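Local structure of lipase aflb (Neosartorya fumigata, 6IDY) at residues A200-V205 against A280-L285; W290-I295 against F430-I435; C273-A278 against W286-N291. The protein is a fungal lipase of the alpha/beta-hydrolase type, which probably hydrolyses ester bonds of lipids at a serine-based active site. One frame throughout, in Å; residues are numbered along the deposited sequence.

Interaction 1. Residues A200-V205 against A280-L285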
ATOM      1  N   ALA A 200      -5.625  10.558  -0.357  1.00 23.02           N
ATOM      2  CA  ALA A 200      -5.335   9.145  -0.608  1.00 22.35           C
ATOM      3  C   ALA A 200      -3.964   8.915  -1.258  1.00 24.86           C
ATOM      4  O   ALA A 200      -3.871   8.272  -2.306  1.00 23.62           O
ATOM      5  CB  ALA A 200      -6.458   8.517  -1.441  1.00 23.20           C
ATOM      6  N   SER A 201      -2.898   9.492  -0.652  1.00 20.93           N
ATOM      7  CA  SER A 201      -1.504   9.357  -1.111  1.00 20.16           C
ATOM      8  C   SER A 201      -1.246   9.849  -2.556  1.00 23.23           C
ATOM      9  O   SER A 201      -0.252   9.449  -3.160  1.00 22.63           O
ATOM     10  CB  SER A 201      -1.018   7.914  -0.944  1.00 22.47           C
ATOM     11  OG  SER A 201      -1.271   7.424   0.363  1.00 27.15           O
ATOM     12  N   LEU A 202      -2.124  10.706  -3.104  1.00 19.43           N
ATOM     13  CA  LEU A 202      -1.957  11.230  -4.470  1.00 19.17           C
ATOM     14  C   LEU A 202      -1.181  12.543  -4.511  1.00 23.11           C
ATOM     15  O   LEU A 202      -0.645  12.889  -5.561  1.00 22.56           O
ATOM     16  CB  LEU A 202      -3.279  11.335  -5.232  1.00 19.33           C
ATOM     17  CG  LEU A 202      -3.921  10.002  -5.634  1.00 23.32           C
ATOM     18  CD1 LEU A 202      -5.323  10.215  -6.108  1.00 23.16           C
ATOM     19  CD2 LEU A 202      -3.095   9.274  -6.706  1.00 23.80           C
ATOM     20  N   ASN A 203      -1.051  13.233  -3.362  1.00 19.81           N
ATOM     21  CA  ASN A 203      -0.228  14.437  -3.268  1.00 20.22           C
ATOM     22  C   ASN A 203       1.244  14.010  -3.198  1.00 21.93           C
ATOM     23  O   ASN A 203       1.554  12.814  -3.141  1.00 19.95           O
ATOM     24  CB  ASN A 203      -0.553  15.249  -1.997  1.00 26.93           C
ATOM     25  CG  ASN A 203      -1.868  15.976  -1.954  1.00 67.89           C
ATOM     26  OD1 ASN A 203      -2.603  16.091  -2.938  1.00 65.40           O
ATOM     27  ND2 ASN A 203      -2.179  16.506  -0.788  1.00 66.29           N
ATOM     28  N   ASP A 204       2.134  15.003  -3.184  1.00 18.47           N
ATOM     29  CA  ASP A 204       3.581  14.890  -3.074  1.00 18.71           C
ATOM     30  C   ASP A 204       3.981  13.825  -2.024  1.00 23.58           C
ATOM     31  O   ASP A 204       3.580  13.918  -0.861  1.00 22.84           O
ATOM     32  CB  ASP A 204       4.129  16.279  -2.695  1.00 20.68           C
ATOM     33  CG  ASP A 204       5.633  16.445  -2.644  1.00 24.31           C
ATOM     34  OD1 ASP A 204       6.352  15.429  -2.773  1.00 22.28           O
ATOM     35  OD2 ASP A 204       6.089  17.589  -2.473  1.00 30.17           O
ATOM     36  N   VAL A 205       4.741  12.795  -2.460  1.00 20.70           N
ATOM     37  CA  VAL A 205       5.237  11.694  -1.610  1.00 19.76           C
ATOM     38  C   VAL A 205       6.032  12.251  -0.407  1.00 22.98           C
ATOM     39  O   VAL A 205       5.938  11.696   0.687  1.00 22.74           O
ATOM     40  CB  VAL A 205       6.045  10.627  -2.414  1.00 23.09           C
ATOM     41  CG1 VAL A 205       6.550   9.502  -1.506  1.00 22.19           C
ATOM     42  CG2 VAL A 205       5.211  10.037  -3.549  1.00 23.03           C
ATOM     43  N   ALA A 280      -1.361  14.320 -17.878  1.00 23.23           N
ATOM     44  CA  ALA A 280      -1.800  15.072 -16.692  1.00 23.14           C
ATOM     45  C   ALA A 280      -2.237  14.068 -15.622  1.00 25.67           C
ATOM     46  O   ALA A 280      -3.211  13.328 -15.794  1.00 23.83           O
ATOM     47  CB  ALA A 280      -2.933  16.031 -17.050  1.00 24.63           C
ATOM     48  N   CYS A 281      -1.448  13.989 -14.550  1.00 22.34           N
ATOM     49  CA  CYS A 281      -1.634  13.010 -13.482  1.00 20.96           C
ATOM     50  C   CYS A 281      -1.609  13.667 -12.114  1.00 23.85           C
ATOM     51  O   CYS A 281      -2.163  14.742 -11.963  1.00 24.04           O
ATOM     52  CB  CYS A 281      -0.581  11.913 -13.615  1.00 20.29           C
ATOM     53  SG  CYS A 281      -0.432  11.257 -15.296  1.00 24.41           S
ATOM     54  N   THR A 282      -1.017  13.018 -11.105  1.00 20.21           N
ATOM     55  CA  THR A 282      -0.939  13.595  -9.766  1.00 19.31           C
ATOM     56  C   THR A 282       0.537  13.665  -9.369  1.00 24.07           C
ATOM     57  O   THR A 282       1.344  12.963  -9.996  1.00 23.40           O
ATOM     58  CB  THR A 282      -1.825  12.826  -8.743  1.00 21.44           C
ATOM     59  OG1 THR A 282      -1.067  11.799  -8.108  1.00 19.13           O
ATOM     60  CG2 THR A 282      -3.116  12.262  -9.342  1.00 21.39           C
ATOM     61  N   PRO A 283       0.924  14.472  -8.339  1.00 20.61           N
ATOM     62  CA  PRO A 283       2.340  14.516  -7.935  1.00 19.57           C
ATOM     63  C   PRO A 283       2.942  13.148  -7.624  1.00 22.35           C
ATOM     64  O   PRO A 283       4.016  12.857  -8.136  1.00 21.14           O
ATOM     65  CB  PRO A 283       2.327  15.413  -6.690  1.00 20.96           C
ATOM     66  CG  PRO A 283       1.149  16.286  -6.871  1.00 26.05           C
ATOM     67  CD  PRO A 283       0.114  15.401  -7.518  1.00 21.99           C
ATOM     68  N   SER A 284       2.249  12.301  -6.821  1.00 18.81           N
ATOM     69  CA  SER A 284       2.764  10.980  -6.444  1.00 18.02           C
ATOM     70  C   SER A 284       2.873  10.018  -7.619  1.00 23.16           C
ATOM     71  O   SER A 284       3.767   9.176  -7.603  1.00 23.06           O
ATOM     72  CB  SER A 284       1.967  10.367  -5.300  1.00 20.31           C
ATOM     73  OG  SER A 284       0.747   9.800  -5.739  1.00 26.10           O
ATOM     74  N   LEU A 285       1.991  10.146  -8.641  1.00 19.53           N
ATOM     75  CA  LEU A 285       2.076   9.291  -9.831  1.00 19.15           C
ATOM     76  C   LEU A 285       3.356   9.621 -10.594  1.00 23.62           C
ATOM     77  O   LEU A 285       4.135   8.714 -10.885  1.00 21.72           O
ATOM     78  CB  LEU A 285       0.838   9.408 -10.752  1.00 18.96           C
ATOM     79  CG  LEU A 285      -0.544   9.043 -10.160  1.00 23.20           C
ATOM     80  CD1 LEU A 285      -1.588   8.897 -11.256  1.00 22.72           C
ATOM     81  CD2 LEU A 285      -0.498   7.752  -9.334  1.00 25.24           C
TER

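Interaction 2. Residues W290-I295 against F430-I435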
ATOM      1  N   TRP A 290      10.629   5.662 -12.602  1.00 20.65           N
ATOM      2  CA  TRP A 290      11.958   5.091 -12.348  1.00 20.92           C
ATOM      3  C   TRP A 290      13.085   6.107 -12.211  1.00 24.79           C
ATOM      4  O   TRP A 290      13.919   5.964 -11.321  1.00 23.93           O
ATOM      5  CB  TRP A 290      12.328   4.085 -13.455  1.00 19.28           C
ATOM      6  CG  TRP A 290      13.501   3.209 -13.121  1.00 19.37           C
ATOM      7  CD1 TRP A 290      14.813   3.446 -13.411  1.00 22.16           C
ATOM      8  CD2 TRP A 290      13.463   1.960 -12.416  1.00 18.44           C
ATOM      9  NE1 TRP A 290      15.593   2.408 -12.957  1.00 21.47           N
ATOM     10  CE2 TRP A 290      14.791   1.485 -12.333  1.00 22.06           C
ATOM     11  CE3 TRP A 290      12.430   1.175 -11.877  1.00 19.12           C
ATOM     12  CZ2 TRP A 290      15.117   0.272 -11.713  1.00 21.00           C
ATOM     13  CZ3 TRP A 290      12.754  -0.028 -11.264  1.00 20.26           C
ATOM     14  CH2 TRP A 290      14.082  -0.477 -11.200  1.00 20.86           C
ATOM     15  N   ASN A 291      13.135   7.093 -13.115  1.00 23.30           N
ATOM     16  CA  ASN A 291      14.229   8.060 -13.182  1.00 24.26           C
ATOM     17  C   ASN A 291      13.904   9.461 -12.657  1.00 26.54           C
ATOM     18  O   ASN A 291      14.609  10.421 -12.994  1.00 26.37           O
ATOM     19  CB  ASN A 291      14.768   8.131 -14.615  1.00 29.28           C
ATOM     20  CG  ASN A 291      15.948   7.213 -14.793  1.00 69.52           C
ATOM     21  OD1 ASN A 291      17.101   7.579 -14.521  1.00 68.78           O
ATOM     22  ND2 ASN A 291      15.684   5.986 -15.213  1.00 60.22           N
ATOM     23  N   THR A 292      12.903   9.574 -11.784  1.00 21.10           N
ATOM     24  CA  THR A 292      12.526  10.881 -11.256  1.00 20.72           C
ATOM     25  C   THR A 292      13.543  11.440 -10.285  1.00 23.76           C
ATOM     26  O   THR A 292      14.355  10.694  -9.732  1.00 21.51           O
ATOM     27  CB  THR A 292      11.138  10.839 -10.628  1.00 21.50           C
ATOM     28  OG1 THR A 292      11.149   9.920  -9.530  1.00 19.45           O
ATOM     29  CG2 THR A 292      10.056  10.496 -11.645  1.00 15.20           C
ATOM     30  N   GLU A 293      13.486  12.766 -10.074  1.00 21.97           N
ATOM     31  CA  GLU A 293      14.318  13.455  -9.099  1.00 22.36           C
ATOM     32  C   GLU A 293      13.945  12.962  -7.706  1.00 24.56           C
ATOM     33  O   GLU A 293      14.831  12.805  -6.878  1.00 23.71           O
ATOM     34  CB  GLU A 293      14.153  14.978  -9.203  1.00 24.48           C
ATOM     35  CG  GLU A 293      15.080  15.602 -10.237  1.00 38.42           C
ATOM     36  CD  GLU A 293      16.563  15.451  -9.945  1.00 65.07           C
ATOM     37  OE1 GLU A 293      17.004  15.858  -8.845  1.00 63.98           O
ATOM     38  OE2 GLU A 293      17.285  14.920 -10.819  1.00 60.35           O
ATOM     39  N   PHE A 294      12.647  12.650  -7.471  1.00 20.15           N
ATOM     40  CA  PHE A 294      12.180  12.116  -6.192  1.00 18.44           C
ATOM     41  C   PHE A 294      12.914  10.818  -5.820  1.00 22.18           C
ATOM     42  O   PHE A 294      13.479  10.733  -4.735  1.00 21.92           O
ATOM     43  CB  PHE A 294      10.650  11.895  -6.176  1.00 19.14           C
ATOM     44  CG  PHE A 294      10.228  11.205  -4.898  1.00 19.57           C
ATOM     45  CD1 PHE A 294      10.150  11.914  -3.702  1.00 21.47           C
ATOM     46  CD2 PHE A 294      10.051   9.825  -4.860  1.00 20.41           C
ATOM     47  CE1 PHE A 294       9.852  11.262  -2.507  1.00 22.08           C
ATOM     48  CE2 PHE A 294       9.771   9.172  -3.659  1.00 22.38           C
ATOM     49  CZ  PHE A 294       9.701   9.892  -2.489  1.00 21.03           C
ATOM     50  N   ILE A 295      12.858   9.809  -6.707  1.00 19.30           N
ATOM     51  CA  ILE A 295      13.476   8.494  -6.527  1.00 18.07           C
ATOM     52  C   ILE A 295      14.994   8.619  -6.358  1.00 22.18           C
ATOM     53  O   ILE A 295      15.543   8.042  -5.422  1.00 22.22           O
ATOM     54  CB  ILE A 295      13.047   7.518  -7.671  1.00 20.26           C
ATOM     55  CG1 ILE A 295      11.526   7.181  -7.598  1.00 20.01           C
ATOM     56  CG2 ILE A 295      13.909   6.242  -7.725  1.00 19.64           C
ATOM     57  CD1 ILE A 295      11.016   6.495  -6.318  1.00 17.51           C
ATOM     58  N   PHE A 430       1.557  17.875 -14.872  1.00 19.97           N
ATOM     59  CA  PHE A 430       2.305  17.301 -15.991  1.00 20.06           C
ATOM     60  C   PHE A 430       3.703  16.806 -15.604  1.00 26.16           C
ATOM     61  O   PHE A 430       4.363  16.164 -16.414  1.00 27.16           O
ATOM     62  CB  PHE A 430       2.401  18.328 -17.128  1.00 21.53           C
ATOM     63  CG  PHE A 430       1.162  18.390 -17.981  1.00 22.74           C
ATOM     64  CD1 PHE A 430       0.010  19.029 -17.523  1.00 25.49           C
ATOM     65  CD2 PHE A 430       1.148  17.833 -19.253  1.00 23.81           C
ATOM     66  CE1 PHE A 430      -1.136  19.093 -18.319  1.00 25.90           C
ATOM     67  CE2 PHE A 430       0.001  17.901 -20.048  1.00 26.70           C
ATOM     68  CZ  PHE A 430      -1.127  18.536 -19.581  1.00 24.89           C
ATOM     69  N   GLY A 431       4.148  17.125 -14.393  1.00 23.14           N
ATOM     70  CA  GLY A 431       5.461  16.724 -13.905  1.00 22.13           C
ATOM     71  C   GLY A 431       5.527  16.657 -12.400  1.00 26.19           C
ATOM     72  O   GLY A 431       4.621  17.133 -11.717  1.00 27.41           O
ATOM     73  N   GLU A 432       6.601  16.057 -11.874  1.00 21.54           N
ATOM     74  CA  GLU A 432       6.825  15.906 -10.436  1.00 20.36           C
ATOM     75  C   GLU A 432       7.099  17.260  -9.737  1.00 25.37           C
ATOM     76  O   GLU A 432       7.650  18.166 -10.375  1.00 25.75           O
ATOM     77  CB  GLU A 432       7.968  14.908 -10.181  1.00 20.60           C
ATOM     78  CG  GLU A 432       9.346  15.398 -10.608  1.00 24.66           C
ATOM     79  CD  GLU A 432      10.490  14.473 -10.257  1.00 34.55           C
ATOM     80  OE1 GLU A 432      10.550  14.012  -9.094  1.00 23.52           O
ATOM     81  OE2 GLU A 432      11.328  14.209 -11.148  1.00 24.93           O
ATOM     82  N   PRO A 433       6.770  17.420  -8.430  1.00 21.36           N
ATOM     83  CA  PRO A 433       7.068  18.702  -7.766  1.00 21.43           C
ATOM     84  C   PRO A 433       8.560  18.890  -7.440  1.00 25.90           C
ATOM     85  O   PRO A 433       9.370  17.973  -7.629  1.00 24.94           O
ATOM     86  CB  PRO A 433       6.211  18.649  -6.494  1.00 22.61           C
ATOM     87  CG  PRO A 433       6.057  17.217  -6.200  1.00 25.78           C
ATOM     88  CD  PRO A 433       6.098  16.477  -7.508  1.00 21.63           C
ATOM     89  N   ALA A 434       8.921  20.087  -6.948  1.00 23.19           N
ATOM     90  CA  ALA A 434      10.291  20.400  -6.542  1.00 23.21           C
ATOM     91  C   ALA A 434      10.681  19.565  -5.306  1.00 26.75           C
ATOM     92  O   ALA A 434       9.821  19.182  -4.501  1.00 25.87           O
ATOM     93  CB  ALA A 434      10.409  21.888  -6.224  1.00 24.30           C
ATOM     94  N   ILE A 435      11.973  19.281  -5.170  1.00 24.23           N
ATOM     95  CA  ILE A 435      12.514  18.543  -4.027  1.00 23.46           C
ATOM     96  C   ILE A 435      12.542  19.464  -2.803  1.00 27.76           C
ATOM     97  O   ILE A 435      12.979  20.611  -2.906  1.00 27.68           O
ATOM     98  CB  ILE A 435      13.914  17.933  -4.364  1.00 26.01           C
ATOM     99  CG1 ILE A 435      13.844  16.930  -5.554  1.00 25.28           C
ATOM    100  CG2 ILE A 435      14.606  17.313  -3.129  1.00 25.82           C
ATOM    101  CD1 ILE A 435      12.885  15.736  -5.396  1.00 29.58           C
TER

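Interaction 3. Residues C273-A278 against W286-N291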
ATOM      1  N   CYS A 273       2.600   8.871 -17.162  1.00 19.63           N
ATOM      2  CA  CYS A 273       2.791   8.577 -15.748  1.00 19.87           C
ATOM      3  C   CYS A 273       2.456   7.135 -15.353  1.00 23.29           C
ATOM      4  O   CYS A 273       1.531   6.556 -15.917  1.00 21.80           O
ATOM      5  CB  CYS A 273       1.997   9.565 -14.897  1.00 19.84           C
ATOM      6  SG  CYS A 273       0.200   9.353 -15.013  1.00 23.58           S
ATOM      7  N   PRO A 274       3.082   6.606 -14.273  1.00 20.45           N
ATOM      8  CA  PRO A 274       2.637   5.308 -13.724  1.00 20.68           C
ATOM      9  C   PRO A 274       1.151   5.373 -13.329  1.00 24.98           C
ATOM     10  O   PRO A 274       0.619   6.471 -13.109  1.00 23.81           O
ATOM     11  CB  PRO A 274       3.491   5.168 -12.465  1.00 21.83           C
ATOM     12  CG  PRO A 274       4.716   5.984 -12.747  1.00 25.90           C
ATOM     13  CD  PRO A 274       4.190   7.167 -13.477  1.00 21.87           C
ATOM     14  N   TRP A 275       0.482   4.202 -13.251  1.00 22.87           N
ATOM     15  CA  TRP A 275      -0.948   4.054 -12.937  1.00 23.55           C
ATOM     16  C   TRP A 275      -1.845   4.564 -14.070  1.00 26.62           C
ATOM     17  O   TRP A 275      -2.292   3.769 -14.889  1.00 26.59           O
ATOM     18  CB  TRP A 275      -1.342   4.712 -11.589  1.00 23.04           C
ATOM     19  CG  TRP A 275      -0.691   4.102 -10.386  1.00 24.60           C
ATOM     20  CD1 TRP A 275       0.596   4.274  -9.968  1.00 27.17           C
ATOM     21  CD2 TRP A 275      -1.323   3.258  -9.414  1.00 24.93           C
ATOM     22  NE1 TRP A 275       0.809   3.578  -8.801  1.00 27.09           N
ATOM     23  CE2 TRP A 275      -0.357   2.955  -8.432  1.00 28.66           C
ATOM     24  CE3 TRP A 275      -2.618   2.735  -9.275  1.00 27.11           C
ATOM     25  CZ2 TRP A 275      -0.630   2.105  -7.354  1.00 28.38           C
ATOM     26  CZ3 TRP A 275      -2.896   1.921  -8.186  1.00 29.19           C
ATOM     27  CH2 TRP A 275      -1.915   1.630  -7.230  1.00 29.28           C
ATOM     28  N   LEU A 276      -2.099   5.890 -14.117  1.00 22.30           N
ATOM     29  CA  LEU A 276      -3.002   6.546 -15.067  1.00 21.02           C
ATOM     30  C   LEU A 276      -2.552   6.473 -16.530  1.00 25.37           C
ATOM     31  O   LEU A 276      -3.405   6.458 -17.417  1.00 26.14           O
ATOM     32  CB  LEU A 276      -3.265   8.007 -14.640  1.00 20.41           C
ATOM     33  CG  LEU A 276      -4.396   8.768 -15.368  1.00 23.72           C
ATOM     34  CD1 LEU A 276      -5.743   8.060 -15.219  1.00 23.30           C
ATOM     35  CD2 LEU A 276      -4.489  10.198 -14.885  1.00 23.96           C
ATOM     36  N   ALA A 277      -1.232   6.411 -16.792  1.00 21.93           N
ATOM     37  CA  ALA A 277      -0.678   6.329 -18.154  1.00 22.43           C
ATOM     38  C   ALA A 277      -1.140   7.509 -19.033  1.00 25.64           C
ATOM     39  O   ALA A 277      -1.469   7.345 -20.206  1.00 24.87           O
ATOM     40  CB  ALA A 277      -1.001   4.978 -18.802  1.00 23.25           C
ATOM     41  N   ALA A 278      -1.129   8.710 -18.446  1.00 22.71           N
ATOM     42  CA  ALA A 278      -1.542   9.943 -19.112  1.00 23.23           C
ATOM     43  C   ALA A 278      -0.456  11.028 -18.988  1.00 25.06           C
ATOM     44  O   ALA A 278       0.588  10.797 -18.367  1.00 22.49           O
ATOM     45  CB  ALA A 278      -2.852  10.428 -18.500  1.00 24.19           C
ATOM     46  N   TRP A 286       3.606  10.927 -10.847  1.00 20.93           N
ATOM     47  CA  TRP A 286       4.806  11.375 -11.539  1.00 20.89           C
ATOM     48  C   TRP A 286       6.088  11.054 -10.781  1.00 24.67           C
ATOM     49  O   TRP A 286       7.054  10.619 -11.408  1.00 25.32           O
ATOM     50  CB  TRP A 286       4.729  12.861 -11.920  1.00 20.34           C
ATOM     51  CG  TRP A 286       3.956  13.103 -13.184  1.00 21.89           C
ATOM     52  CD1 TRP A 286       2.843  13.875 -13.328  1.00 25.06           C
ATOM     53  CD2 TRP A 286       4.206  12.514 -14.473  1.00 22.31           C
ATOM     54  NE1 TRP A 286       2.398  13.827 -14.631  1.00 25.55           N
ATOM     55  CE2 TRP A 286       3.222  13.006 -15.356  1.00 26.69           C
ATOM     56  CE3 TRP A 286       5.183  11.630 -14.972  1.00 23.64           C
ATOM     57  CZ2 TRP A 286       3.174  12.640 -16.703  1.00 26.53           C
ATOM     58  CZ3 TRP A 286       5.149  11.285 -16.313  1.00 25.62           C
ATOM     59  CH2 TRP A 286       4.156  11.790 -17.164  1.00 26.76           C
ATOM     60  N   GLN A 287       6.083  11.200  -9.441  1.00 19.76           N
ATOM     61  CA  GLN A 287       7.254  10.905  -8.592  1.00 19.58           C
ATOM     62  C   GLN A 287       7.636   9.430  -8.571  1.00 22.06           C
ATOM     63  O   GLN A 287       8.785   9.106  -8.286  1.00 21.34           O
ATOM     64  CB  GLN A 287       7.020  11.378  -7.151  1.00 20.31           C
ATOM     65  CG  GLN A 287       7.071  12.890  -7.015  1.00 21.68           C
ATOM     66  CD  GLN A 287       6.597  13.342  -5.660  1.00 26.59           C
ATOM     67  OE1 GLN A 287       5.526  12.956  -5.176  1.00 20.41           O
ATOM     68  NE2 GLN A 287       7.385  14.194  -5.033  1.00 17.93           N
ATOM     69  N   GLN A 288       6.683   8.539  -8.873  1.00 18.12           N
ATOM     70  CA  GLN A 288       6.929   7.101  -8.847  1.00 17.97           C
ATOM     71  C   GLN A 288       7.512   6.554 -10.159  1.00 22.27           C
ATOM     72  O   GLN A 288       7.615   5.339 -10.329  1.00 22.41           O
ATOM     73  CB  GLN A 288       5.679   6.339  -8.394  1.00 19.04           C
ATOM     74  CG  GLN A 288       5.466   6.532  -6.893  1.00 16.87           C
ATOM     75  CD  GLN A 288       4.179   5.940  -6.422  1.00 24.99           C
ATOM     76  OE1 GLN A 288       3.109   6.554  -6.497  1.00 23.93           O
ATOM     77  NE2 GLN A 288       4.257   4.728  -5.927  1.00 14.82           N
ATOM     78  N   GLY A 289       7.947   7.448 -11.041  1.00 18.57           N
ATOM     79  CA  GLY A 289       8.659   7.058 -12.251  1.00 19.04           C
ATOM     80  C   GLY A 289      10.059   6.610 -11.859  1.00 23.13           C
ATOM     81  O   GLY A 289      10.610   7.107 -10.875  1.00 22.27           O
ATOM     82  N   TRP A 290      10.629   5.662 -12.602  1.00 20.65           N
ATOM     83  CA  TRP A 290      11.958   5.091 -12.348  1.00 20.92           C
ATOM     84  C   TRP A 290      13.085   6.107 -12.211  1.00 24.79           C
ATOM     85  O   TRP A 290      13.919   5.964 -11.321  1.00 23.93           O
ATOM     86  CB  TRP A 290      12.328   4.085 -13.455  1.00 19.28           C
ATOM     87  CG  TRP A 290      13.501   3.209 -13.121  1.00 19.37           C
ATOM     88  CD1 TRP A 290      14.813   3.446 -13.411  1.00 22.16           C
ATOM     89  CD2 TRP A 290      13.463   1.960 -12.416  1.00 18.44           C
ATOM     90  NE1 TRP A 290      15.593   2.408 -12.957  1.00 21.47           N
ATOM     91  CE2 TRP A 290      14.791   1.485 -12.333  1.00 22.06           C
ATOM     92  CE3 TRP A 290      12.430   1.175 -11.877  1.00 19.12           C
ATOM     93  CZ2 TRP A 290      15.117   0.272 -11.713  1.00 21.00           C
ATOM     94  CZ3 TRP A 290      12.754  -0.028 -11.264  1.00 20.26           C
ATOM     95  CH2 TRP A 290      14.082  -0.477 -11.200  1.00 20.86           C
ATOM     96  N   ASN A 291      13.135   7.093 -13.115  1.00 23.30           N
ATOM     97  CA  ASN A 291      14.229   8.060 -13.182  1.00 24.26           C
ATOM     98  C   ASN A 291      13.904   9.461 -12.657  1.00 26.54           C
ATOM     99  O   ASN A 291      14.609  10.421 -12.994  1.00 26.37           O
ATOM    100  CB  ASN A 291      14.768   8.131 -14.615  1.00 29.28           C
ATOM    101  CG  ASN A 291      15.948   7.213 -14.793  1.00 69.52           C
ATOM    102  OD1 ASN A 291      17.101   7.579 -14.521  1.00 68.78           O
ATOM    103  ND2 ASN A 291      15.684   5.986 -15.213  1.00 60.22           N
TER

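Interaction 1. Residues A200-V205 against A280-L285
Leu202 CA lies 5.1 Å from Ser284 CA, and Asp204 CA 5.0 Å from Pro283 CA, so the irregular loop that follows strand 190-195 passes close by the first turn of helix 283-287. In this part of the alpha/beta-hydrolase fold, carbonyls of loop 200-205 take up N-H and hydroxyl donors at the helix N-terminus, where Thr282 holds the N-cap position. Leu202 O is gripped twice. Thr282 OG1 donates to Leu202 O over 2.8 Å, in the carbonyl plane and on a lone pair. Ser284 N reaches the same oxygen over 3.2 Å in a nearly straight bond (171° at the hydrogen), but from above the carbonyl plane, 47° out of it. The preceding carbonyl takes the serine hydroxyl: with chi1 at 79°, Ser284 OG sits between its own N and carbonyl carbon and donates to a lone pair of Ser201 O at 2.8 Å. Gln234 NE2 also donates to Ser201 O. Farther along the loop, Pro283 lays the CB corner of its ring 3.5 Å from Asp204 N, while the Asp204 carboxylate turns to Gln287 and to the start of helix 205-223. Apolar atoms fill in around the polar ones: Val205 CG2 packs 3.7 Å from Ser284 CB, and Leu202 CD2 meets Leu285 CD2 at 4.0 Å.

Interaction 2. Residues W290-I295 against F430-I435
A chi1 of 68° sets Glu432 CG between its own N and carbonyl carbon, and an extended chain beyond it, with chi2 at 175°, carries the carboxylate to the backbone of Glu293 and Phe294. The motif is an anion held at a helix N-terminus: the acid, from the irregular segment after helix 414-424, binds first-turn N-H groups of helix 293-299. Glu293 N donates to Glu432 OE2 at 2.8 Å, a fairly straight bond of 162°, and Phe294 N donates to Glu432 OE1 at 3.0 Å. Both oxygens use their syn lone pairs, so the carboxylate is gripped at two points and its rotation is fixed. The positive end of the helix dipole would probably favour the ionised form of Glu432. Thr292, at the N-cap position, brings CB to 3.4 Å from Glu432 OE2; its hydroxyl bonds to Gln287 O and accepts a weak bond from Ile295 N. The Glu293 chain bends away to a salt bridge with Arg296, leaving Glu293 OE2 6.0 Å from Glu432 OE2. Three residues on from the acid, Ile435 adds its terminal methyl, CD1 resting 3.7 Å from Phe294 N.

Interaction 3. Residues C273-A278 against W286-N291
Cys273 stands over a face of the Trp286 indole: its CB lies 3.5 Å from the centroid of the six-membered ring and only 4° off the normal, a CH-pi contact almost exactly over the ring centre. The sulfur is on the same side but higher, with Cys273 SG 4.9 Å from that centroid, a more distant sulfur-aromatic contact. The CB of Trp286 leaves the helix pointing away from loop 273-278, but chi1 of -82° places CG anti to the carbonyl carbon and the ring swings back beneath the cysteine. There the benzene part of the indole also runs under the cysteine backbone, Trp286 CH2 approaching Cys273 N to 3.3 Å. Next to it, Ala278 O comes obliquely to Trp286 CZ2 at 3.6 Å. That carbonyl accepts from Cys273 N, and Ala277 N donates to Cys273 O, so backbone bonds close the loop into the compact turn that lies against the indole. On the pyrrole part of the indole, Trp286 NE1 donates to Thr429 O, a bond that, with the cysteine over the face, helps to hold the ring in place.

Pro274 turns the CG corner of its ring toward the end of the helix, 3.8 Å from Gln288 O and 3.9 Å from Gly289 N. No hydrogen bond joins the two segments. Trp275 NE1 and Gln288 OE1 are 4.4 Å apart; the buried Gln288 amide has its partners elsewhere, NE2 donating to Asp262 and OE1 bonding to Thr169. Trp275 itself makes an edge-to-face contact with Phe81. The whole is a disulfide-closed loop, Cys273 being linked to Cys281, packed through its half-cystine on a tryptophan of helix 283-287, in the excursion that follows strand 253-259 of the alpha/beta-hydrolase sheet.

In the fold
All three contacts gather round helix 283-287, on the same side of the chain's centre, with their own centres 9 to 11 Å apart. The Cys273 SG-Cys281 SG disulfide, 2.0 Å long, ties interaction 3 to interaction 1, and Gln287 NE2 adds a probable hydrogen bond to Asp204 OD1 at 2.8 Å. Interaction 2 starts where interaction 3 ends: Thr292 OG1 lies 2.8 Å from Gln287 O. Interactions 1 and 2 meet in apolar packing, Val205 CG1 against Phe294 CZ at 3.3 Å. Gln234, which bonds to Ser201, sits between strand 227-232 and helix 235-245, where alpha/beta hydrolases carry the nucleophile elbow, so interaction 1 probably borders the active site.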